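Local coordinates for protein putative oxidoreductase (Magnetospirillum magnetotacticum, PDB 3C1A) that probably catalyses an NAD(P)-dependent oxidation or reduction, as a member of the GFO/IDH/MocA oxidoreductase family with a Rossmann-fold nucleotide-binding domain, at residues R152-N157 and H221-N226; W172-V177 and R309-C314; D187-S192 and A214-E219; T191-A196 and G207-T212; R233-G238 and G262-G267. One frame throughout, in Å; residues are numbered along the deposited sequence.

Contact 1 of 5, residues R152-N157 and H221-N226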
# COMPACT_ATOMS: atom_id res chain seq x y z
N ARG A 152 3.32 11.38 12.98
CA ARG A 152 4.23 11.75 11.92
C ARG A 152 4.91 10.57 11.26
O ARG A 152 5.14 9.51 11.89
CB ARG A 152 5.27 12.73 12.46
CG ARG A 152 6.54 12.10 12.90
CD ARG A 152 7.44 13.13 13.56
NE ARG A 152 8.17 13.89 12.57
CZ ARG A 152 9.08 14.81 12.86
NH1 ARG A 152 9.31 15.18 14.13
NH2 ARG A 152 9.71 15.42 11.88
N SER A 153 5.20 10.72 9.98
CA SER A 153 5.96 9.70 9.25
C SER A 153 6.98 10.33 8.31
O SER A 153 6.86 11.50 7.94
CB SER A 153 5.03 8.78 8.46
OG SER A 153 4.35 9.50 7.44
N GLU A 154 7.97 9.52 7.97
CA GLU A 154 9.03 9.87 7.04
C GLU A 154 9.43 8.66 6.19
O GLU A 154 9.76 7.55 6.72
CB GLU A 154 10.25 10.34 7.83
CG GLU A 154 11.32 10.96 6.98
CD GLU A 154 12.46 11.46 7.84
OE1 GLU A 154 13.19 10.64 8.41
OE2 GLU A 154 12.58 12.69 7.97
N ALA A 155 9.45 8.90 4.88
CA ALA A 155 9.88 7.93 3.86
C ALA A 155 10.95 8.60 3.01
O ALA A 155 10.72 9.64 2.43
CB ALA A 155 8.74 7.50 2.97
N GLY A 156 12.12 7.98 2.93
CA GLY A 156 13.19 8.60 2.17
C GLY A 156 13.95 7.61 1.33
O GLY A 156 13.97 6.43 1.63
N ASN A 157 14.59 8.12 0.28
CA ASN A 157 15.54 7.34 -0.51
C ASN A 157 16.24 8.26 -1.49
O ASN A 157 15.83 9.40 -1.69
CB ASN A 157 14.81 6.24 -1.30
CG ASN A 157 15.66 4.99 -1.51
OD1 ASN A 157 16.87 5.01 -1.39
ND2 ASN A 157 15.00 3.89 -1.81
N HIS A 221 1.53 14.55 9.95
CA HIS A 221 2.51 15.13 9.01
C HIS A 221 3.29 13.99 8.35
O HIS A 221 3.97 13.17 9.01
CB HIS A 221 3.50 16.08 9.68
CG HIS A 221 2.86 17.24 10.39
ND1 HIS A 221 2.97 17.43 11.75
CD2 HIS A 221 2.11 18.27 9.94
CE1 HIS A 221 2.30 18.51 12.10
NE2 HIS A 221 1.78 19.05 11.02
N ILE A 222 3.19 13.93 7.04
CA ILE A 222 3.79 12.87 6.26
C ILE A 222 4.88 13.44 5.39
O ILE A 222 4.59 14.15 4.44
CB ILE A 222 2.73 12.23 5.34
CG1 ILE A 222 1.64 11.54 6.17
CG2 ILE A 222 3.35 11.34 4.24
CD1 ILE A 222 0.39 11.10 5.30
N ARG A 223 6.12 13.12 5.71
CA ARG A 223 7.25 13.62 4.92
C ARG A 223 7.74 12.57 3.89
O ARG A 223 8.00 11.42 4.23
CB ARG A 223 8.40 14.07 5.82
CG ARG A 223 9.46 14.91 5.08
CD ARG A 223 10.80 14.89 5.76
NE ARG A 223 11.80 15.59 4.96
CZ ARG A 223 13.12 15.45 5.12
NH1 ARG A 223 13.63 14.66 6.07
NH2 ARG A 223 13.94 16.14 4.34
N LEU A 224 7.82 13.03 2.63
CA LEU A 224 8.33 12.28 1.47
C LEU A 224 9.46 13.10 0.82
O LEU A 224 9.24 14.24 0.37
CB LEU A 224 7.23 12.08 0.41
CG LEU A 224 5.81 11.74 0.88
CD1 LEU A 224 4.75 11.85 -0.25
CD2 LEU A 224 5.79 10.35 1.56
N CYS A 225 10.64 12.50 0.79
CA CYS A 225 11.85 13.09 0.23
C CYS A 225 12.74 12.06 -0.50
O CYS A 225 13.18 11.06 0.09
CB CYS A 225 12.62 13.76 1.33
SG CYS A 225 14.17 14.46 0.71
N ASN A 226 12.95 12.29 -1.80
CA ASN A 226 13.69 11.35 -2.65
C ASN A 226 15.15 11.78 -2.90
O ASN A 226 15.80 11.32 -3.87
CB ASN A 226 12.96 11.04 -3.97
CG ASN A 226 12.82 12.26 -4.89
OD1 ASN A 226 13.15 13.38 -4.51
ND2 ASN A 226 12.33 12.03 -6.12
O HOH W 1 6.40 9.38 5.10
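Ser153 and Ala155 exchange backbone hydrogen bonds with His221, Arg223 and Cys225. Ser153 N donates to His221 O at 2.9 Å, Ser153 O accepts from Arg223 N, and Ala155 N donates to Arg223 O. The ladder stretches toward its end: Cys225 N reaches Ala155 O at 3.3 Å, and Asn157 N bonds Cys225 O at a similar length. Arg223 O is gripped twice, since water 1 also donates to it, at 2.7 Å. In the modelled conformer of Ser153, one of two, Ser153 OG donates to water 1 at 3.1 Å, which may tie the serine to the neighbouring strand through one solvent molecule. This is the parallel pairing in the mixed sheet of the GFO/IDH/MocA C-terminal domain; strand 229-238, on the far edge of strand 148-158, takes the backbone bonds of Arg152, Glu154 and Gly156. On one face Glu154 and Arg223 run side by side, both extended; with Glu154 CG anti to the backbone N (chi1 -170°), the carboxylate is carried out beside the arginine. Arg223 NH1 bonds Glu154 OE2 at 2.9 Å in a salt bridge. The oxygen sits at the guanidinium edge and in its plane, whereas NH1 stands 48° above the carboxylate plane. Both groups have second mates: Arg223 NH2 pairs with Asp208, and Glu154 OE1 with Arg233 NE, an arrangement likely to keep the buried glutamate ionised. On the other face Ala155 CB faces Leu224 CD2 at 4.3 Å.

Contact 2 of 5, residues W172-V177 and R309-C314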
# COMPACT_ATOMS: atom_id res chain seq x y z
N TRP A 172 4.71 7.15 -3.26
CA TRP A 172 5.07 6.99 -1.86
C TRP A 172 3.96 7.44 -0.94
O TRP A 172 3.73 6.85 0.07
CB TRP A 172 6.33 7.78 -1.51
CG TRP A 172 7.56 7.44 -2.30
CD1 TRP A 172 7.64 6.74 -3.49
CD2 TRP A 172 8.91 7.84 -1.99
NE1 TRP A 172 8.96 6.66 -3.90
CE2 TRP A 172 9.75 7.33 -3.01
CE3 TRP A 172 9.49 8.54 -0.94
CZ2 TRP A 172 11.13 7.52 -3.00
CZ3 TRP A 172 10.84 8.74 -0.95
CH2 TRP A 172 11.65 8.25 -1.98
N GLY A 173 3.24 8.50 -1.31
CA GLY A 173 2.20 9.04 -0.43
C GLY A 173 1.04 8.09 -0.14
O GLY A 173 0.54 8.05 0.98
N ALA A 174 0.62 7.31 -1.14
CA ALA A 174 -0.46 6.35 -0.95
C ALA A 174 -0.06 5.36 0.16
O ALA A 174 -0.87 4.91 0.96
CB ALA A 174 -0.81 5.62 -2.29
N HIS A 175 1.21 5.07 0.26
CA HIS A 175 1.68 4.10 1.27
C HIS A 175 1.42 4.67 2.71
O HIS A 175 0.87 3.98 3.60
CB HIS A 175 3.13 3.81 1.02
CG HIS A 175 3.71 2.82 1.96
ND1 HIS A 175 3.28 1.52 2.03
CD2 HIS A 175 4.68 2.95 2.90
CE1 HIS A 175 3.97 0.87 2.96
NE2 HIS A 175 4.82 1.72 3.51
N ASP A 176 1.75 5.94 2.92
CA ASP A 176 1.59 6.58 4.23
C ASP A 176 0.19 7.16 4.45
O ASP A 176 -0.27 7.19 5.57
CB ASP A 176 2.71 7.61 4.46
CG ASP A 176 4.10 6.98 4.36
OD1 ASP A 176 4.27 5.82 4.79
OD2 ASP A 176 5.03 7.61 3.83
N VAL A 177 -0.50 7.63 3.42
CA VAL A 177 -1.86 8.08 3.62
C VAL A 177 -2.79 6.93 4.09
O VAL A 177 -3.60 7.11 5.03
CB VAL A 177 -2.41 8.82 2.38
CG1 VAL A 177 -3.86 9.10 2.57
CG2 VAL A 177 -1.59 10.06 2.14
N ARG A 309 -8.63 10.12 -2.86
CA ARG A 309 -9.27 11.43 -2.63
C ARG A 309 -8.31 12.40 -1.96
O ARG A 309 -8.16 13.54 -2.37
CB ARG A 309 -10.56 11.30 -1.82
CG ARG A 309 -11.24 12.66 -1.62
CD ARG A 309 -12.57 12.58 -0.92
NE ARG A 309 -13.54 11.81 -1.70
CZ ARG A 309 -13.97 10.60 -1.37
NH1 ARG A 309 -13.52 9.99 -0.29
NH2 ARG A 309 -14.85 9.99 -2.14
N VAL A 310 -7.61 11.94 -0.94
CA VAL A 310 -6.70 12.77 -0.20
C VAL A 310 -5.50 13.15 -1.09
O VAL A 310 -5.01 14.27 -1.05
CB VAL A 310 -6.15 12.03 1.05
CG1 VAL A 310 -5.02 12.82 1.70
CG2 VAL A 310 -7.24 11.73 2.06
N LEU A 311 -4.99 12.19 -1.87
CA LEU A 311 -3.81 12.47 -2.68
C LEU A 311 -4.12 13.56 -3.70
O LEU A 311 -3.30 14.46 -3.91
CB LEU A 311 -3.31 11.22 -3.35
CG LEU A 311 -2.69 10.23 -2.37
CD1 LEU A 311 -2.36 8.99 -3.11
CD2 LEU A 311 -1.46 10.90 -1.74
N GLY A 312 -5.30 13.47 -4.31
CA GLY A 312 -5.77 14.51 -5.24
C GLY A 312 -5.93 15.88 -4.60
O GLY A 312 -5.64 16.89 -5.24
N ALA A 313 -6.37 15.91 -3.33
CA ALA A 313 -6.43 17.16 -2.54
C ALA A 313 -5.05 17.80 -2.24
O ALA A 313 -4.98 18.97 -1.92
CB ALA A 313 -7.18 16.92 -1.23
N CYS A 314 -3.98 17.01 -2.31
CA CYS A 314 -2.62 17.49 -2.06
C CYS A 314 -1.87 17.83 -3.34
O CYS A 314 -0.80 18.42 -3.30
CB CYS A 314 -1.82 16.41 -1.33
SG CYS A 314 -2.39 16.03 0.31
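Gly173, Ala174 and Val177 meet Val310 and Leu311 with no aromatic ring between them, for the flat side chains of segment 172-177 leave on the helix's other flank. There the indole lies against the sheet, with Trp172 CZ3 3.5 Å from Cys225 O. The imidazole of His175 packs on Thr128 and Gln129. What remains between helices 168-184 and 301-314 is aliphatic. Leu311 stands with CG anti to its own carbonyl carbon (chi1 -70°), which sends its forked end onto the first helix. One branch, CD1, rests on Ala174 CB at 3.8 Å; the other, CD2, touches Val177 CG2 at 4.0 Å and lies over the backbone of Gly173, 4.1 Å from its C atom. A beta carbon at Gly173 would come within 3.2 Å of Leu311 CD2, so the missing side chain makes the seat for this methyl. Beside it Val177 CG1 meets Val310 CG1 at 4.0 Å, the two branched side chains crossing at a slant. The segment axes approach to 10.3 Å and run 126° apart, a wide crossing that confines the touch to these few residues. Val177 also packs on Ile222 and Val310 on Thr191, so both helices lie on the same sheet of the C-terminal domain. With methyl groups and no polar pair across it, the contact probably depends on close fit and burial from water rather than on directional bonds.

Contact 3 of 5, residues D187-S192 and A214-E219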
# COMPACT_ATOMS: atom_id res chain seq x y z
N ASP A 187 -11.89 10.41 7.69
CA ASP A 187 -11.21 11.24 6.73
C ASP A 187 -10.78 12.59 7.34
O ASP A 187 -11.39 13.09 8.26
CB ASP A 187 -12.11 11.51 5.53
CG ASP A 187 -12.22 10.31 4.59
OD1 ASP A 187 -11.35 9.41 4.63
OD2 ASP A 187 -13.19 10.28 3.81
N PRO A 188 -9.73 13.20 6.79
CA PRO A 188 -9.31 14.49 7.34
C PRO A 188 -10.28 15.65 7.08
O PRO A 188 -10.98 15.67 6.07
CB PRO A 188 -7.94 14.73 6.67
CG PRO A 188 -7.96 13.87 5.43
CD PRO A 188 -8.83 12.69 5.74
N ASP A 189 -10.31 16.59 8.02
CA ASP A 189 -11.02 17.86 7.89
C ASP A 189 -10.32 18.73 6.88
O ASP A 189 -10.95 19.53 6.23
CB ASP A 189 -11.00 18.66 9.20
CG ASP A 189 -11.57 17.90 10.33
OD1 ASP A 189 -12.75 17.52 10.24
OD2 ASP A 189 -10.84 17.65 11.30
N SER A 190 -8.99 18.64 6.85
CA SER A 190 -8.20 19.32 5.83
C SER A 190 -6.93 18.57 5.46
O SER A 190 -6.37 17.79 6.25
CB SER A 190 -7.84 20.73 6.29
OG SER A 190 -7.06 20.67 7.45
N THR A 191 -6.50 18.85 4.23
CA THR A 191 -5.34 18.23 3.60
C THR A 191 -4.61 19.31 2.80
O THR A 191 -5.25 20.04 2.03
CB THR A 191 -5.76 17.16 2.61
OG1 THR A 191 -6.76 16.34 3.19
CG2 THR A 191 -4.59 16.30 2.23
N SER A 192 -3.32 19.44 3.03
CA SER A 192 -2.46 20.33 2.26
C SER A 192 -1.06 19.76 2.14
O SER A 192 -0.66 18.92 2.93
CB SER A 192 -2.40 21.71 2.90
OG SER A 192 -1.84 21.65 4.19
N ALA A 214 -5.40 17.08 8.75
CA ALA A 214 -5.97 17.47 10.05
C ALA A 214 -7.21 16.67 10.40
O ALA A 214 -8.13 16.48 9.59
CB ALA A 214 -6.26 19.00 10.09
N PHE A 215 -7.24 16.19 11.64
CA PHE A 215 -8.34 15.41 12.17
C PHE A 215 -8.77 16.08 13.46
O PHE A 215 -8.29 15.76 14.53
CB PHE A 215 -7.90 14.01 12.47
CG PHE A 215 -7.41 13.26 11.28
CD1 PHE A 215 -6.08 13.33 10.89
CD2 PHE A 215 -8.28 12.43 10.58
CE1 PHE A 215 -5.62 12.64 9.79
CE2 PHE A 215 -7.83 11.72 9.48
CZ PHE A 215 -6.49 11.83 9.09
N SER A 216 -9.69 17.01 13.31
CA SER A 216 -10.05 17.97 14.34
C SER A 216 -8.80 18.60 14.92
O SER A 216 -8.12 19.36 14.20
CB SER A 216 -10.97 17.33 15.36
OG SER A 216 -12.18 16.97 14.72
N THR A 217 -8.45 18.27 16.16
CA THR A 217 -7.29 18.89 16.81
C THR A 217 -5.96 18.11 16.64
O THR A 217 -4.94 18.49 17.25
CB THR A 217 -7.55 19.08 18.32
OG1 THR A 217 -7.68 17.79 18.94
CG2 THR A 217 -8.82 19.92 18.54
N VAL A 218 -5.97 17.06 15.82
CA VAL A 218 -4.82 16.17 15.72
C VAL A 218 -4.32 16.29 14.28
O VAL A 218 -5.12 16.16 13.35
CB VAL A 218 -5.22 14.70 16.01
CG1 VAL A 218 -4.07 13.73 15.73
CG2 VAL A 218 -5.72 14.54 17.42
N GLU A 219 -3.03 16.55 14.10
CA GLU A 219 -2.44 16.59 12.76
C GLU A 219 -1.53 15.42 12.53
O GLU A 219 -0.84 14.97 13.45
CB GLU A 219 -1.65 17.86 12.52
CG GLU A 219 -2.53 19.06 12.35
CD GLU A 219 -1.79 20.25 11.84
OE1 GLU A 219 -0.56 20.33 12.06
OE2 GLU A 219 -2.45 21.12 11.22
O HOH W 2 -4.90 22.28 9.55
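The chain at Asp189 and Ser190 forms a classic beta bulge opposite Ala214: Asp189 N donates to Ala214 O at 2.7 Å, and Ala214 N donates to Ser190 O at 2.8 Å. Just before the bulge Pro188 lies on the Phe215 ring. Its CB stands over one face, 4.3 Å from the ring centroid in a CH-pi contact displaced toward the rim, and its CD touches CE2 of Phe215 at 4.0 Å. Phe215 CG is anti to its carbonyl carbon (chi1 -61°), which brings the ring back alongside the proline although its CB leaves in the other direction. The bulge belongs to the hairpin of strands 190-201 and 204-215, at the sheet edge; the next reversal, a type II' beta turn from Phe215 to Val218, leads into strand 218-225. Phe215 also packs on Val180 and Met184 of helix 168-184, and Pro188 on Leu181, so the pair fills the join between that helix and the sheet. An alanine in place of Phe215 is likely to leave the proline face without its ring and open a gap beside Met184. Asp189 OD2 points to the turn, but its modelled approach to Ser216 N is too short to be trusted in detail. Asp189 OD1 forms a salt bridge with Arg186, whose NH1 also bonds Ser216 OG. On the surface Ser190 OG comes 3.2 Å from Ala214 CB, and water 2 donates to Glu219 OE2 while making a weak, long bond to Ser190 OG.

Contact 4 of 5, residues T191-A196 and G207-T212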
# COMPACT_ATOMS: atom_id res chain seq x y z
N THR A 191 -6.50 18.85 4.23
CA THR A 191 -5.34 18.23 3.60
C THR A 191 -4.61 19.31 2.80
O THR A 191 -5.25 20.04 2.03
CB THR A 191 -5.76 17.16 2.61
OG1 THR A 191 -6.76 16.34 3.19
CG2 THR A 191 -4.59 16.30 2.23
N SER A 192 -3.32 19.44 3.03
CA SER A 192 -2.46 20.33 2.26
C SER A 192 -1.06 19.76 2.14
O SER A 192 -0.66 18.92 2.93
CB SER A 192 -2.40 21.71 2.90
OG SER A 192 -1.84 21.65 4.19
N ALA A 193 -0.33 20.21 1.13
CA ALA A 193 1.02 19.73 0.88
C ALA A 193 1.95 20.93 0.79
O ALA A 193 1.59 21.97 0.21
CB ALA A 193 1.09 18.92 -0.40
N SER A 194 3.11 20.80 1.40
CA SER A 194 4.10 21.85 1.46
C SER A 194 5.44 21.32 1.02
O SER A 194 6.02 20.42 1.66
CB SER A 194 4.20 22.44 2.86
OG SER A 194 4.96 23.64 2.83
N TRP A 195 5.93 21.91 -0.07
CA TRP A 195 7.21 21.55 -0.65
C TRP A 195 8.30 22.43 -0.08
O TRP A 195 8.31 23.64 -0.30
CB TRP A 195 7.18 21.71 -2.16
CG TRP A 195 6.34 20.69 -2.84
CD1 TRP A 195 5.00 20.75 -3.06
CD2 TRP A 195 6.77 19.43 -3.37
NE1 TRP A 195 4.57 19.62 -3.69
CE2 TRP A 195 5.64 18.79 -3.90
CE3 TRP A 195 8.00 18.80 -3.45
CZ2 TRP A 195 5.71 17.55 -4.50
CZ3 TRP A 195 8.08 17.59 -4.04
CH2 TRP A 195 6.94 16.96 -4.56
N ALA A 196 9.22 21.81 0.64
CA ALA A 196 10.40 22.48 1.14
C ALA A 196 11.41 22.79 0.03
O ALA A 196 12.07 23.86 0.04
CB ALA A 196 11.08 21.58 2.21
N GLY A 207 12.86 16.07 -4.80
CA GLY A 207 12.36 16.96 -3.77
C GLY A 207 11.95 16.38 -2.44
O GLY A 207 12.21 15.21 -2.13
N ASP A 208 11.31 17.26 -1.68
CA ASP A 208 11.03 17.11 -0.25
C ASP A 208 9.68 17.75 0.01
O ASP A 208 9.58 18.96 -0.07
CB ASP A 208 12.10 17.86 0.54
CG ASP A 208 12.06 17.59 2.06
OD1 ASP A 208 11.12 16.92 2.56
OD2 ASP A 208 12.98 18.11 2.78
N VAL A 209 8.66 16.94 0.33
CA VAL A 209 7.31 17.44 0.56
C VAL A 209 6.81 16.90 1.89
O VAL A 209 7.19 15.81 2.32
CB VAL A 209 6.34 17.10 -0.57
CG1 VAL A 209 6.18 15.58 -0.70
CG2 VAL A 209 4.98 17.77 -0.36
N THR A 210 6.06 17.74 2.60
CA THR A 210 5.31 17.30 3.76
C THR A 210 3.81 17.47 3.52
O THR A 210 3.36 18.58 3.18
CB THR A 210 5.76 17.98 5.06
OG1 THR A 210 7.07 17.46 5.40
CG2 THR A 210 4.77 17.63 6.20
N LEU A 211 3.06 16.38 3.68
CA LEU A 211 1.60 16.39 3.66
C LEU A 211 1.06 16.57 5.08
O LEU A 211 1.47 15.85 5.97
CB LEU A 211 1.00 15.11 3.07
CG LEU A 211 1.54 14.67 1.70
CD1 LEU A 211 0.70 13.54 1.20
CD2 LEU A 211 1.57 15.83 0.71
N THR A 212 0.17 17.54 5.26
CA THR A 212 -0.52 17.72 6.54
C THR A 212 -1.99 17.39 6.39
O THR A 212 -2.68 17.99 5.56
CB THR A 212 -0.38 19.15 7.11
OG1 THR A 212 0.99 19.56 7.06
CG2 THR A 212 -0.86 19.18 8.58
O HOH W 3 -4.19 20.44 6.18
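Trp195 and Val209 form the tight core of a beta hairpin, in which strand 190-201 runs antiparallel to strand 204-215 at the edge of the sheet. Val209 CB stands almost squarely over the six-membered ring of Trp195, 3.6 Å from its centroid and 9° off the normal, a CH-pi contact. With Val209 CG2 anti to the backbone N (chi1 62° places CG1 between N and the carbonyl carbon), that methyl lies over the five-membered ring, 3.7 Å from Trp195 CE2. Gly207 CA borders the indole edge, where a beta carbon would be jammed against CZ3. Further along this face Ala193 CB and Leu211 CD2 are closer than usual for two carbons, and helix 301-314 covers them through Cys314, as Met168 of helix 168-184 touches the Trp195-Val209 pair. The other face, with Ser192, Ser194, Thr210 and Thr212, is looser and largely solvent-side: Ser192 OG and Thr212 CB stand 4.1 Å apart, and the hydroxyls are not bonded to one another. Here the backbone does the work. Ser192 pairs with Thr212, and Ser194 with Thr210, each by two hydrogen bonds, the straightest being Thr210 N to Ser194 O at 2.8 Å. Water 3 donates to Thr212 O and makes a weak bond with Ser192 OG. Asp208 OD2 turns to Arg223 of the next strand in a salt bridge. Where the chain corners, Ala196 N still donates to Asp208 O, at 3.0 Å but with a bent N-H...O angle of 137°.

Contact 5 of 5, residues R233-G238 and G262-G267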
# COMPACT_ATOMS: atom_id res chain seq x y z
N ARG A 233 9.99 5.52 8.63
CA ARG A 233 9.67 5.52 10.06
C ARG A 233 8.37 6.21 10.30
O ARG A 233 7.97 7.09 9.52
CB ARG A 233 10.79 6.12 10.89
CG ARG A 233 11.32 7.43 10.40
CD ARG A 233 12.42 7.89 11.32
NE ARG A 233 12.97 9.19 10.95
CZ ARG A 233 13.77 9.91 11.73
NH1 ARG A 233 14.11 9.46 12.94
NH2 ARG A 233 14.23 11.08 11.31
N LEU A 234 7.68 5.81 11.36
CA LEU A 234 6.52 6.58 11.80
C LEU A 234 6.46 6.60 13.32
O LEU A 234 7.11 5.80 13.99
CB LEU A 234 5.22 6.04 11.19
CG LEU A 234 4.70 4.66 11.57
CD1 LEU A 234 4.09 4.56 13.02
CD2 LEU A 234 3.68 4.29 10.50
N ALA A 235 5.72 7.56 13.87
CA ALA A 235 5.60 7.68 15.31
C ALA A 235 4.18 8.09 15.60
O ALA A 235 3.66 8.91 14.89
CB ALA A 235 6.57 8.73 15.84
N VAL A 236 3.54 7.50 16.61
CA VAL A 236 2.19 7.91 17.02
C VAL A 236 2.31 8.47 18.44
O VAL A 236 2.70 7.77 19.36
CB VAL A 236 1.12 6.76 16.94
CG1 VAL A 236 -0.26 7.27 17.40
CG2 VAL A 236 1.00 6.25 15.50
N PHE A 237 2.02 9.75 18.60
CA PHE A 237 2.24 10.43 19.87
C PHE A 237 0.92 10.46 20.61
O PHE A 237 -0.09 10.96 20.12
CB PHE A 237 2.76 11.87 19.68
CG PHE A 237 4.06 11.96 18.91
CD1 PHE A 237 5.28 11.93 19.56
CD2 PHE A 237 4.04 12.11 17.53
CE1 PHE A 237 6.46 12.01 18.87
CE2 PHE A 237 5.23 12.20 16.82
CZ PHE A 237 6.44 12.13 17.48
N GLY A 238 0.92 9.95 21.82
CA GLY A 238 -0.28 10.05 22.66
C GLY A 238 -0.01 10.74 23.96
O GLY A 238 1.13 11.13 24.26
N GLY A 262 6.38 16.54 19.52
CA GLY A 262 6.23 15.87 18.23
C GLY A 262 7.53 15.53 17.52
O GLY A 262 7.51 15.17 16.36
N ASN A 263 8.65 15.63 18.22
CA ASN A 263 9.93 15.28 17.69
C ASN A 263 10.12 13.79 17.78
O ASN A 263 9.57 13.15 18.64
CB ASN A 263 11.06 15.93 18.51
CG ASN A 263 11.27 17.41 18.19
OD1 ASN A 263 10.86 17.92 17.14
ND2 ASN A 263 11.93 18.10 19.11
N TRP A 264 10.95 13.25 16.90
CA TRP A 264 11.30 11.85 16.95
C TRP A 264 11.93 11.51 18.29
O TRP A 264 12.93 12.11 18.68
CB TRP A 264 12.29 11.51 15.85
CG TRP A 264 11.77 11.63 14.50
CD1 TRP A 264 12.10 12.57 13.60
CD2 TRP A 264 10.82 10.77 13.86
NE1 TRP A 264 11.42 12.36 12.43
CE2 TRP A 264 10.63 11.25 12.56
CE3 TRP A 264 10.12 9.62 14.26
CZ2 TRP A 264 9.78 10.65 11.66
CZ3 TRP A 264 9.27 9.03 13.36
CH2 TRP A 264 9.10 9.55 12.07
N PRO A 265 11.36 10.53 18.99
CA PRO A 265 12.04 10.07 20.18
C PRO A 265 13.50 9.71 19.96
O PRO A 265 13.83 8.96 19.05
CB PRO A 265 11.23 8.84 20.58
CG PRO A 265 9.87 9.16 20.09
CD PRO A 265 10.08 9.83 18.80
N VAL A 266 14.36 10.24 20.83
CA VAL A 266 15.75 9.81 20.92
C VAL A 266 15.84 8.76 22.01
O VAL A 266 15.14 8.84 23.02
CB VAL A 266 16.69 10.99 21.26
CG1 VAL A 266 18.16 10.55 21.18
CG2 VAL A 266 16.43 12.17 20.34
N GLY A 267 16.70 7.77 21.82
CA GLY A 267 16.81 6.67 22.77
C GLY A 267 16.17 5.40 22.27
O GLY A 267 15.38 5.43 21.32
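Arg233 lays its guanidinium flat on the indole of Trp264, the planes 8° apart. Its CZ stands 3.5 Å from the centroid of the five-membered ring, a cation-pi stack, while its CD covers the six-membered ring at 3.7 Å from that centroid. The extended arginine chain thus spans the whole indole. At the far rim Trp264 CZ3 rests on Ala235 CB, 3.7 Å away. Two residues further along the strand, Phe237 takes Gly262 CA of the loop over one face of its ring, 3.9 Å from the centroid, and Asn263 O comes in at the ring edge, 3.3 Å from Phe237 CE1. Outside this shell Glu154 OE1 holds Arg233 NE by a salt bridge. Arg152 covers the opposite face of Trp264, and its NH1 bonds Gly262 O. Replacing Trp264 by an alanine would probably leave two arginine guanidinium groups without the ring that separates them and free Arg233 to swing about its remaining salt bridge. The loop of segment 262-267 thereby lies on the sheet face of strands 148-158, 229-238 and 242-246, where Pro265 packs on Thr242 and Val244; helix 168-184 covers Leu234 and Val236 from the other side.

Overall arrangement
From the N-terminal side, segment 152-157 opens contact 1, and helix segment 172-177 opens contact 2 before contact 1 has closed. Contacts 3 and 4 then start from overlapping residues near 191; contact 4 closes first, at 207-212, and contact 3 at 214-219, both within the span of contact 1. Contact 1 closes at 221-226, so its span crosses that of contact 2. Contact 5 opens and closes afterwards, in series with contact 1, and all of it precedes segment 309-314, where contact 2 ends. Contacts 1, 3, 4 and 5 knit neighbouring strands and loops of one mixed sheet; contact 2 ties helix 301-314 to helix 168-184, both of which pack on that sheet.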